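PDB 2NRK: GrpB family protein from Enterococcus faecalis, which is of unknown function but belongs to the GrpB family, probably related to the nucleotidyltransferases, and forms a two-chain assembly in the crystal. Local coordinates for residues F56-E61 / H101-Y106. Numbering follows the deposited sequence.
Sequences FLVIVE and HHVHIY
Phe56 reaches across to the neighbouring strand, its ring slanting past the side chain of Val103, with Phe56 CD2 3.9 Å from Val103 CG2. Farther out, its rim meets that of His101: Phe56 CE2 lies 3.6 Å from His101 CD2, near the imidazole plane, and the two rings, tilted by 22°, meet without either covering the other's face. Chi1 of -58° sets the phenyl ring beside its own backbone N, which brings CD2 close to His102 O, the carbonyl that this N-H binds. The same face continues with Val58, whose CG2 lies 3.7 Å from Val103 CG1, while the Val58 and Ile105 side chains lie side by side; Val60 CG1 then touches Ile105 CG2. Helix 14-30 packs on this side, against Phe56 and Val58.

On the other face Leu57 meets Tyr106 at about a right angle, Leu57 CD1 at the phenol edge, 3.4 Å from Tyr106 CD2. The Tyr106 hydroxyl hydrogen-bonds to His117 NE2. His104 sets its ring edge against Phe56 O, with His104 CD2 3.2 Å from that oxygen, and its NE2 hydrogen-bonds to Asp55 OD1.

Five backbone hydrogen bonds join the strands. The straightest, at 173°, links Val58 N to His104 O at 2.9 Å, and Val58 O accepts from Tyr106 N. Val58 thus grips the two residues flanking its bridge partner Ile105, the pattern of parallel strands. This is the one parallel pair in a mixed five-stranded sheet whose other neighbours run antiparallel, part of an alpha/beta fold consistent with the nucleotidyltransferase clan.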
# COMPACT_ATOMS: atom_id res chain seq x y z
N PHE A 56 -10.14 10.50 10.52
CA PHE A 56 -8.70 10.33 10.81
C PHE A 56 -8.25 8.91 10.54
O PHE A 56 -8.93 7.94 10.97
CB PHE A 56 -8.38 10.66 12.29
CG PHE A 56 -8.78 12.04 12.70
CD1 PHE A 56 -7.82 13.05 12.80
CD2 PHE A 56 -10.11 12.35 12.96
CE1 PHE A 56 -8.19 14.37 13.13
CE2 PHE A 56 -10.48 13.66 13.29
CZ PHE A 56 -9.52 14.68 13.38
N LEU A 57 -7.14 8.78 9.80
CA LEU A 57 -6.47 7.48 9.61
C LEU A 57 -5.22 7.51 10.46
O LEU A 57 -4.36 8.35 10.26
CB LEU A 57 -6.12 7.26 8.13
CG LEU A 57 -5.31 5.97 7.82
CD1 LEU A 57 -6.06 4.71 8.26
CD2 LEU A 57 -4.99 5.87 6.32
N VAL A 58 -5.18 6.67 11.47
CA VAL A 58 -4.04 6.62 12.38
C VAL A 58 -3.34 5.27 12.15
O VAL A 58 -3.97 4.20 12.29
CB VAL A 58 -4.51 6.74 13.86
CG1 VAL A 58 -3.32 6.62 14.77
CG2 VAL A 58 -5.22 8.06 14.10
N ILE A 59 -2.05 5.32 11.83
CA ILE A 59 -1.29 4.11 11.53
C ILE A 59 -0.31 3.91 12.67
O ILE A 59 0.46 4.83 12.99
CB ILE A 59 -0.54 4.28 10.18
CG1 ILE A 59 -1.55 4.59 9.07
CG2 ILE A 59 0.26 3.03 9.91
CD1 ILE A 59 -0.85 5.02 7.76
N VAL A 60 -0.35 2.73 13.29
CA VAL A 60 0.47 2.44 14.48
C VAL A 60 1.37 1.22 14.29
O VAL A 60 1.12 0.37 13.41
CB VAL A 60 -0.43 2.20 15.76
CG1 VAL A 60 -1.24 3.47 16.07
CG2 VAL A 60 -1.35 0.96 15.58
N GLU A 61 2.40 1.12 15.13
CA GLU A 61 3.30 -0.04 15.09
C GLU A 61 2.61 -1.28 15.63
O GLU A 61 2.78 -2.37 15.07
CB GLU A 61 4.58 0.25 15.87
CG GLU A 61 5.41 1.32 15.20
CD GLU A 61 6.86 1.35 15.67
OE1 GLU A 61 7.47 0.27 15.92
OE2 GLU A 61 7.38 2.49 15.77
N HIS A 101 -16.06 13.62 14.95
CA HIS A 101 -14.73 13.02 14.65
C HIS A 101 -14.87 11.50 14.61
O HIS A 101 -15.47 10.91 15.51
CB HIS A 101 -13.67 13.36 15.71
CG HIS A 101 -13.44 14.83 15.91
ND1 HIS A 101 -14.30 15.63 16.64
CD2 HIS A 101 -12.40 15.62 15.56
CE1 HIS A 101 -13.82 16.86 16.69
NE2 HIS A 101 -12.67 16.89 16.03
N HIS A 102 -14.35 10.88 13.56
CA HIS A 102 -14.28 9.40 13.45
C HIS A 102 -12.80 9.07 13.26
O HIS A 102 -12.14 9.66 12.39
CB HIS A 102 -15.03 8.90 12.24
CG HIS A 102 -16.51 8.93 12.42
ND1 HIS A 102 -17.38 8.78 11.36
CD2 HIS A 102 -17.28 9.09 13.52
CE1 HIS A 102 -18.62 8.83 11.81
NE2 HIS A 102 -18.59 9.01 13.11
N VAL A 103 -12.27 8.22 14.13
CA VAL A 103 -10.84 7.88 14.07
C VAL A 103 -10.69 6.41 13.75
O VAL A 103 -11.27 5.56 14.44
CB VAL A 103 -10.16 8.21 15.44
CG1 VAL A 103 -8.66 7.90 15.39
CG2 VAL A 103 -10.39 9.68 15.81
N HIS A 104 -9.92 6.12 12.70
CA HIS A 104 -9.81 4.75 12.18
C HIS A 104 -8.35 4.38 12.39
O HIS A 104 -7.47 4.93 11.71
CB HIS A 104 -10.10 4.72 10.67
CG HIS A 104 -11.39 5.38 10.28
ND1 HIS A 104 -12.54 4.66 10.02
CD2 HIS A 104 -11.72 6.68 10.14
CE1 HIS A 104 -13.52 5.50 9.71
NE2 HIS A 104 -13.05 6.73 9.78
N ILE A 105 -8.09 3.52 13.38
CA ILE A 105 -6.71 3.19 13.74
C ILE A 105 -6.40 1.80 13.19
O ILE A 105 -7.15 0.85 13.42
CB ILE A 105 -6.48 3.24 15.26
CG1 ILE A 105 -6.94 4.58 15.85
CG2 ILE A 105 -5.00 3.05 15.58
CD1 ILE A 105 -6.93 4.62 17.42
N TYR A 106 -5.27 1.67 12.48
CA TYR A 106 -4.86 0.35 11.98
C TYR A 106 -3.37 0.12 12.23
O TYR A 106 -2.59 1.07 12.31
CB TYR A 106 -5.06 0.24 10.47
CG TYR A 106 -6.49 0.40 9.98
CD1 TYR A 106 -7.35 -0.69 9.92
CD2 TYR A 106 -6.92 1.63 9.50
CE1 TYR A 106 -8.68 -0.52 9.39
CE2 TYR A 106 -8.20 1.81 9.00
CZ TYR A 106 -9.06 0.75 8.94
OH TYR A 106 -10.31 1.00 8.37